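Local coordinates for regulatory protein, TetR family (Rhodobacter sphaeroides 2.4.1, PDB 3BRU) that represses transcription of its own operon as a TetR-family regulator, probably by binding two operator sequences in the promoter, at residues 79-93 and 144-158. Sequence-based numbering, arbitrary orientation.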
loop_
_atom_site.group_PDB
_atom_site.type_symbol
_atom_site.label_atom_id
_atom_site.label_comp_id
_atom_site.label_asym_id
_atom_site.label_seq_id
_atom_site.Cartn_x
_atom_site.Cartn_y
_atom_site.Cartn_z
ATOM N N LEU A 79 -7.312 11.376 -14.150
ATOM C CA LEU A 79 -7.052 10.369 -15.197
ATOM C C LEU A 79 -5.935 10.722 -16.155
ATOM O O LEU A 79 -5.199 9.850 -16.604
ATOM C CB LEU A 79 -8.317 10.058 -16.000
ATOM C CG LEU A 79 -9.411 9.294 -15.245
ATOM C CD1 LEU A 79 -10.739 9.418 -15.993
ATOM C CD2 LEU A 79 -9.026 7.841 -15.077
ATOM N N ALA A 80 -5.823 11.999 -16.486
ATOM C CA ALA A 80 -4.712 12.518 -17.262
ATOM C C ALA A 80 -3.395 12.326 -16.522
ATOM O O ALA A 80 -2.367 12.079 -17.156
ATOM C CB ALA A 80 -4.917 14.023 -17.587
ATOM N N LEU A 81 -3.411 12.479 -15.194
ATOM C CA LEU A 81 -2.188 12.279 -14.401
ATOM C C LEU A 81 -1.757 10.834 -14.402
ATOM O O LEU A 81 -0.583 10.576 -14.442
ATOM C CB LEU A 81 -2.312 12.783 -12.953
ATOM C CG LEU A 81 -2.527 14.277 -12.769
ATOM C CD1 LEU A 81 -2.880 14.568 -11.308
ATOM C CD2 LEU A 81 -1.314 15.067 -13.230
ATOM N N ILE A 82 -2.710 9.911 -14.312
ATOM C CA ILE A 82 -2.404 8.487 -14.419
ATOM C C ILE A 82 -1.785 8.167 -15.802
ATOM O O ILE A 82 -0.762 7.489 -15.870
ATOM C CB ILE A 82 -3.656 7.603 -14.179
ATOM C CG1 ILE A 82 -4.139 7.687 -12.742
ATOM C CG2 ILE A 82 -3.393 6.148 -14.555
ATOM C CD1 ILE A 82 -5.626 7.259 -12.628
ATOM N N GLU A 83 -2.390 8.658 -16.887
ATOM C CA GLU A 83 -1.798 8.510 -18.237
ATOM C C GLU A 83 -0.404 9.120 -18.340
ATOM O O GLU A 83 0.461 8.565 -19.011
ATOM C CB GLU A 83 -2.708 9.075 -19.321
ATOM C CG GLU A 83 -3.966 8.259 -19.490
ATOM C CD GLU A 83 -5.120 8.987 -20.229
ATOM O OE1 GLU A 83 -5.133 10.254 -20.322
ATOM O OE2 GLU A 83 -6.034 8.272 -20.728
ATOM N N ALA A 84 -0.163 10.231 -17.652
ATOM C CA ALA A 84 1.171 10.870 -17.717
ATOM C C ALA A 84 2.212 10.044 -16.973
ATOM O O ALA A 84 3.342 9.863 -17.459
ATOM C CB ALA A 84 1.132 12.317 -17.176
ATOM N N TYR A 85 1.814 9.555 -15.798
ATOM C CA TYR A 85 2.638 8.726 -14.933
ATOM C C TYR A 85 2.936 7.379 -15.605
ATOM O O TYR A 85 4.066 6.919 -15.605
ATOM C CB TYR A 85 1.956 8.535 -13.583
ATOM C CG TYR A 85 2.851 7.900 -12.548
ATOM C CD1 TYR A 85 3.733 8.679 -11.784
ATOM C CD2 TYR A 85 2.841 6.525 -12.351
ATOM C CE1 TYR A 85 4.559 8.101 -10.815
ATOM C CE2 TYR A 85 3.673 5.928 -11.406
ATOM C CZ TYR A 85 4.526 6.716 -10.647
ATOM O OH TYR A 85 5.357 6.112 -9.740
ATOM N N ASP A 86 1.935 6.758 -16.209
ATOM C CA ASP A 86 2.214 5.568 -17.014
ATOM C C ASP A 86 3.324 5.781 -18.073
ATOM O O ASP A 86 4.137 4.900 -18.298
ATOM C CB ASP A 86 0.955 5.079 -17.721
ATOM C CG ASP A 86 1.091 3.633 -18.235
ATOM O OD1 ASP A 86 2.060 2.903 -17.885
ATOM O OD2 ASP A 86 0.194 3.201 -18.978
ATOM N N THR A 87 3.330 6.930 -18.734
ATOM C CA THR A 87 4.279 7.199 -19.817
ATOM C C THR A 87 5.678 7.409 -19.269
ATOM O O THR A 87 6.659 6.862 -19.806
ATOM C CB THR A 87 3.845 8.404 -20.643
ATOM O OG1 THR A 87 2.667 8.039 -21.356
ATOM C CG2 THR A 87 4.918 8.821 -21.670
ATOM N N TYR A 88 5.772 8.153 -18.176
ATOM C CA TYR A 88 7.079 8.516 -17.700
ATOM C C TYR A 88 7.722 7.362 -16.983
ATOM O O TYR A 88 8.935 7.118 -17.138
ATOM C CB TYR A 88 7.035 9.849 -16.950
ATOM C CG TYR A 88 6.485 10.947 -17.902
ATOM C CD1 TYR A 88 6.932 11.019 -19.252
ATOM C CD2 TYR A 88 5.493 11.860 -17.483
ATOM C CE1 TYR A 88 6.435 11.967 -20.148
ATOM C CE2 TYR A 88 4.976 12.825 -18.373
ATOM C CZ TYR A 88 5.455 12.871 -19.709
ATOM O OH TYR A 88 4.979 13.829 -20.601
ATOM N N PHE A 89 6.888 6.593 -16.276
ATOM C CA PHE A 89 7.338 5.398 -15.588
ATOM C C PHE A 89 7.788 4.297 -16.528
ATOM O O PHE A 89 8.717 3.575 -16.187
ATOM C CB PHE A 89 6.222 4.854 -14.695
ATOM C CG PHE A 89 6.719 3.961 -13.618
ATOM C CD1 PHE A 89 7.272 4.501 -12.454
ATOM C CD2 PHE A 89 6.681 2.566 -13.764
ATOM C CE1 PHE A 89 7.748 3.649 -11.440
ATOM C CE2 PHE A 89 7.159 1.725 -12.760
ATOM C CZ PHE A 89 7.681 2.266 -11.598
ATOM N N ALA A 90 7.107 4.140 -17.671
ATOM C CA ALA A 90 7.503 3.184 -18.690
ATOM C C ALA A 90 8.946 3.450 -19.125
ATOM O O ALA A 90 9.692 2.500 -19.371
ATOM C CB ALA A 90 6.586 3.255 -19.875
ATOM N N ARG A 91 9.353 4.717 -19.203
ATOM C CA ARG A 91 10.735 5.068 -19.591
ATOM C C ARG A 91 11.794 4.707 -18.553
ATOM O O ARG A 91 12.951 4.438 -18.885
ATOM C CB ARG A 91 10.851 6.561 -19.981
ATOM C CG ARG A 91 10.072 6.856 -21.246
ATOM C CD ARG A 91 10.653 7.990 -22.062
ATOM N NE ARG A 91 9.792 8.255 -23.207
ATOM C CZ ARG A 91 8.847 9.198 -23.242
ATOM N NH1 ARG A 91 8.103 9.334 -24.345
ATOM N NH2 ARG A 91 8.646 10.009 -22.193
ATOM N N LEU A 92 11.412 4.723 -17.288
ATOM C CA LEU A 92 12.319 4.308 -16.261
ATOM C C LEU A 92 12.498 2.774 -16.286
ATOM O O LEU A 92 13.618 2.281 -16.162
ATOM C CB LEU A 92 11.880 4.895 -14.920
ATOM C CG LEU A 92 12.073 4.200 -13.574
ATOM C CD1 LEU A 92 12.353 5.198 -12.442
ATOM C CD2 LEU A 92 10.755 3.475 -13.310
ATOM N N LEU A 93 11.410 2.040 -16.493
ATOM C CA LEU A 93 11.466 0.600 -16.716
ATOM C C LEU A 93 12.256 0.222 -17.971
ATOM O O LEU A 93 12.892 -0.824 -18.002
ATOM C CB LEU A 93 10.045 -0.001 -16.802
ATOM C CG LEU A 93 9.212 -0.229 -15.529
ATOM C CD1 LEU A 93 7.836 -0.820 -15.847
ATOM C CD2 LEU A 93 9.936 -1.119 -14.525
ATOM N N PHE A 144 -11.473 5.373 -12.278
ATOM C CA PHE A 144 -10.118 5.190 -11.811
ATOM C C PHE A 144 -9.747 3.709 -11.635
ATOM O O PHE A 144 -8.610 3.348 -11.914
ATOM C CB PHE A 144 -9.923 5.964 -10.506
ATOM C CG PHE A 144 -9.802 7.452 -10.696
ATOM C CD1 PHE A 144 -10.820 8.185 -11.300
ATOM C CD2 PHE A 144 -8.678 8.129 -10.276
ATOM C CE1 PHE A 144 -10.693 9.575 -11.484
ATOM C CE2 PHE A 144 -8.565 9.515 -10.440
ATOM C CZ PHE A 144 -9.580 10.229 -11.032
ATOM N N ARG A 145 -10.693 2.865 -11.208
ATOM C CA ARG A 145 -10.411 1.460 -10.952
ATOM C C ARG A 145 -9.694 0.759 -12.134
ATOM O O ARG A 145 -8.576 0.238 -11.974
ATOM C CB ARG A 145 -11.680 0.703 -10.509
ATOM C CG ARG A 145 -11.399 -0.582 -9.702
ATOM C CD ARG A 145 -12.695 -1.298 -9.129
ATOM N NE ARG A 145 -13.479 -0.433 -8.223
ATOM C CZ ARG A 145 -13.163 -0.176 -6.950
ATOM N NH1 ARG A 145 -13.910 0.648 -6.206
ATOM N NH2 ARG A 145 -12.096 -0.730 -6.405
ATOM N N ALA A 146 -10.318 0.778 -13.306
ATOM C CA ALA A 146 -9.772 0.138 -14.491
ATOM C C ALA A 146 -8.489 0.826 -14.953
ATOM O O ALA A 146 -7.564 0.172 -15.472
ATOM C CB ALA A 146 -10.815 0.147 -15.609
ATOM N N ALA A 147 -8.427 2.148 -14.779
ATOM C CA ALA A 147 -7.255 2.883 -15.216
ATOM C C ALA A 147 -6.077 2.491 -14.326
ATOM O O ALA A 147 -5.001 2.177 -14.835
ATOM C CB ALA A 147 -7.505 4.359 -15.184
ATOM N N LEU A 148 -6.290 2.451 -13.002
ATOM C CA LEU A 148 -5.210 2.069 -12.076
ATOM C C LEU A 148 -4.779 0.610 -12.261
ATOM O O LEU A 148 -3.579 0.315 -12.301
ATOM C CB LEU A 148 -5.574 2.338 -10.626
ATOM C CG LEU A 148 -5.769 3.793 -10.198
ATOM C CD1 LEU A 148 -6.501 3.727 -8.834
ATOM C CD2 LEU A 148 -4.382 4.608 -10.171
ATOM N N ILE A 149 -5.747 -0.289 -12.377
ATOM C CA ILE A 149 -5.461 -1.706 -12.565
ATOM C C ILE A 149 -4.702 -1.931 -13.896
ATOM O O ILE A 149 -3.792 -2.774 -13.976
ATOM C CB ILE A 149 -6.755 -2.576 -12.476
ATOM C CG1 ILE A 149 -7.375 -2.482 -11.077
ATOM C CG2 ILE A 149 -6.441 -4.052 -12.744
ATOM C CD1 ILE A 149 -8.734 -3.252 -10.917
ATOM N N GLY A 150 -5.079 -1.183 -14.926
ATOM C CA GLY A 150 -4.447 -1.273 -16.239
ATOM C C GLY A 150 -2.953 -1.018 -16.180
ATOM O O GLY A 150 -2.164 -1.771 -16.774
ATOM N N VAL A 151 -2.550 0.034 -15.467
ATOM C CA VAL A 151 -1.135 0.409 -15.352
ATOM C C VAL A 151 -0.311 -0.698 -14.628
ATOM O O VAL A 151 0.761 -1.105 -15.094
ATOM C CB VAL A 151 -1.010 1.744 -14.602
ATOM C CG1 VAL A 151 0.410 2.104 -14.352
ATOM C CG2 VAL A 151 -1.735 2.888 -15.372
ATOM N N LEU A 152 -0.834 -1.181 -13.503
ATOM C CA LEU A 152 -0.226 -2.247 -12.716
ATOM C C LEU A 152 -0.043 -3.553 -13.503
ATOM O O LEU A 152 0.988 -4.217 -13.412
ATOM C CB LEU A 152 -1.091 -2.507 -11.469
ATOM C CG LEU A 152 -1.010 -1.464 -10.322
ATOM C CD1 LEU A 152 -2.182 -1.605 -9.290
ATOM C CD2 LEU A 152 0.335 -1.508 -9.615
ATOM N N GLU A 153 -1.068 -3.933 -14.250
ATOM C CA GLU A 153 -0.991 -5.094 -15.102
ATOM C C GLU A 153 0.044 -4.919 -16.196
ATOM O O GLU A 153 0.700 -5.889 -16.551
ATOM C CB GLU A 153 -2.360 -5.458 -15.642
ATOM C CG GLU A 153 -3.128 -6.292 -14.615
ATOM C CD GLU A 153 -4.623 -6.346 -14.900
ATOM O OE1 GLU A 153 -5.048 -5.751 -15.929
ATOM O OE2 GLU A 153 -5.375 -6.963 -14.095
ATOM N N THR A 154 0.229 -3.707 -16.705
ATOM C CA THR A 154 1.317 -3.462 -17.647
ATOM C C THR A 154 2.674 -3.730 -17.022
ATOM O O THR A 154 3.514 -4.425 -17.614
ATOM C CB THR A 154 1.284 -2.010 -18.223
ATOM O OG1 THR A 154 0.062 -1.851 -18.948
ATOM C CG2 THR A 154 2.486 -1.726 -19.193
ATOM N N TRP A 155 2.888 -3.177 -15.829
ATOM C CA TRP A 155 4.119 -3.381 -15.108
ATOM C C TRP A 155 4.390 -4.867 -14.859
ATOM O O TRP A 155 5.543 -5.339 -15.030
ATOM C CB TRP A 155 4.080 -2.610 -13.816
ATOM C CG TRP A 155 4.004 -1.113 -13.989
ATOM C CD1 TRP A 155 4.234 -0.379 -15.141
ATOM C CD2 TRP A 155 3.708 -0.157 -12.965
ATOM N NE1 TRP A 155 4.074 0.968 -14.886
ATOM C CE2 TRP A 155 3.760 1.134 -13.563
ATOM C CE3 TRP A 155 3.401 -0.264 -11.588
ATOM C CZ2 TRP A 155 3.500 2.306 -12.836
ATOM C CZ3 TRP A 155 3.153 0.906 -10.860
ATOM C CH2 TRP A 155 3.206 2.172 -11.484
ATOM N N GLN A 156 3.339 -5.592 -14.457
ATOM C CA GLN A 156 3.393 -7.026 -14.211
ATOM C C GLN A 156 3.723 -7.837 -15.462
ATOM O O GLN A 156 4.517 -8.755 -15.396
ATOM C CB GLN A 156 2.056 -7.505 -13.605
ATOM C CG GLN A 156 1.903 -7.183 -12.130
ATOM C CD GLN A 156 0.516 -7.495 -11.556
ATOM O OE1 GLN A 156 0.207 -7.061 -10.447
ATOM N NE2 GLN A 156 -0.324 -8.223 -12.307
ATOM N N ARG A 157 3.128 -7.494 -16.594
ATOM C CA ARG A 157 3.444 -8.150 -17.877
ATOM C C ARG A 157 4.911 -7.951 -18.293
ATOM O O ARG A 157 5.541 -8.856 -18.863
ATOM C CB ARG A 157 2.573 -7.581 -18.992
ATOM C CG ARG A 157 1.477 -8.456 -19.432
ATOM C CD ARG A 157 0.692 -7.830 -20.622
ATOM N NE ARG A 157 -0.266 -6.819 -20.163
ATOM C CZ ARG A 157 -0.183 -5.520 -20.443
ATOM N NH1 ARG A 157 0.801 -5.028 -21.229
ATOM N NH2 ARG A 157 -1.098 -4.706 -19.933
ATOM N N ARG A 158 5.455 -6.761 -18.049
ATOM C CA ARG A 158 6.851 -6.508 -18.419
ATOM C C ARG A 158 7.790 -7.330 -17.528
ATOM O O ARG A 158 8.791 -7.862 -17.992
ATOM C CB ARG A 158 7.185 -5.020 -18.330
ATOM C CG ARG A 158 6.418 -4.177 -19.324
ATOM C CD ARG A 158 6.921 -2.732 -19.289
ATOM N NE ARG A 158 8.269 -2.618 -19.847
ATOM C CZ ARG A 158 8.880 -1.469 -20.156
ATOM N NH1 ARG A 158 8.276 -0.291 -19.955
ATOM N NH2 ARG A 158 10.098 -1.506 -20.685
#
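Ile82 and Trp155 are the two knobs of a knobs-into-holes packing between helices 74-97 and 143-167 of this all-helical TetR-family repressor. The segments run almost parallel, at 4° with axes 10.5 Å apart, and join the helix that follows the predicted helix-turn-helix to the TetR-like C-terminal domain. Ile82 sits among Phe144, Ala147, Leu148 and Val151. Its two branches divide the work: Ile82 CG2 meets Val151 CG2 at 3.7 Å, while Ile82 CD1 reaches Leu148 CD2 at 3.8 Å. The small methyl of Ala147, which also meets Leu79 CD2, forms part of the wall. Leu133 of helix 129-135 touches both Ile82 and Leu148 and helps to bury this end. Leu79 lies over one face of the Phe144 ring.

Packing is closest around Trp155, where broad flat groups fill the gap between the helices. With CG beside its own backbone N (chi1 -64°), the indole swings across to helix 74-97, putting Phe89 over one face, Phe89 CD2 only 3.3 Å from Trp155 CE2, with planes inclined at 38°. Val151 CG1, from its own helix, lies over the other face. Tyr85 meets the indole at its rim, Tyr85 CE2 to Trp155 CH2 3.8 Å, the edges of both rings facing each other, and Trp186 of helix 178-199 adds another aromatic ring.

The more exposed flank is polar. Asp86 lays its carboxylate against the Val151 methyls, a partly exposed position that suits an acid. Farther along, Arg158 has the length to span the gap, its chain bent at chi3. Asp94 forms a salt bridge with Arg158 NH2, and Leu93 CB lies over one guanidinium face, while Arg158 NH1 donates a somewhat bent hydrogen bond to Ala90 O at 3.2 Å.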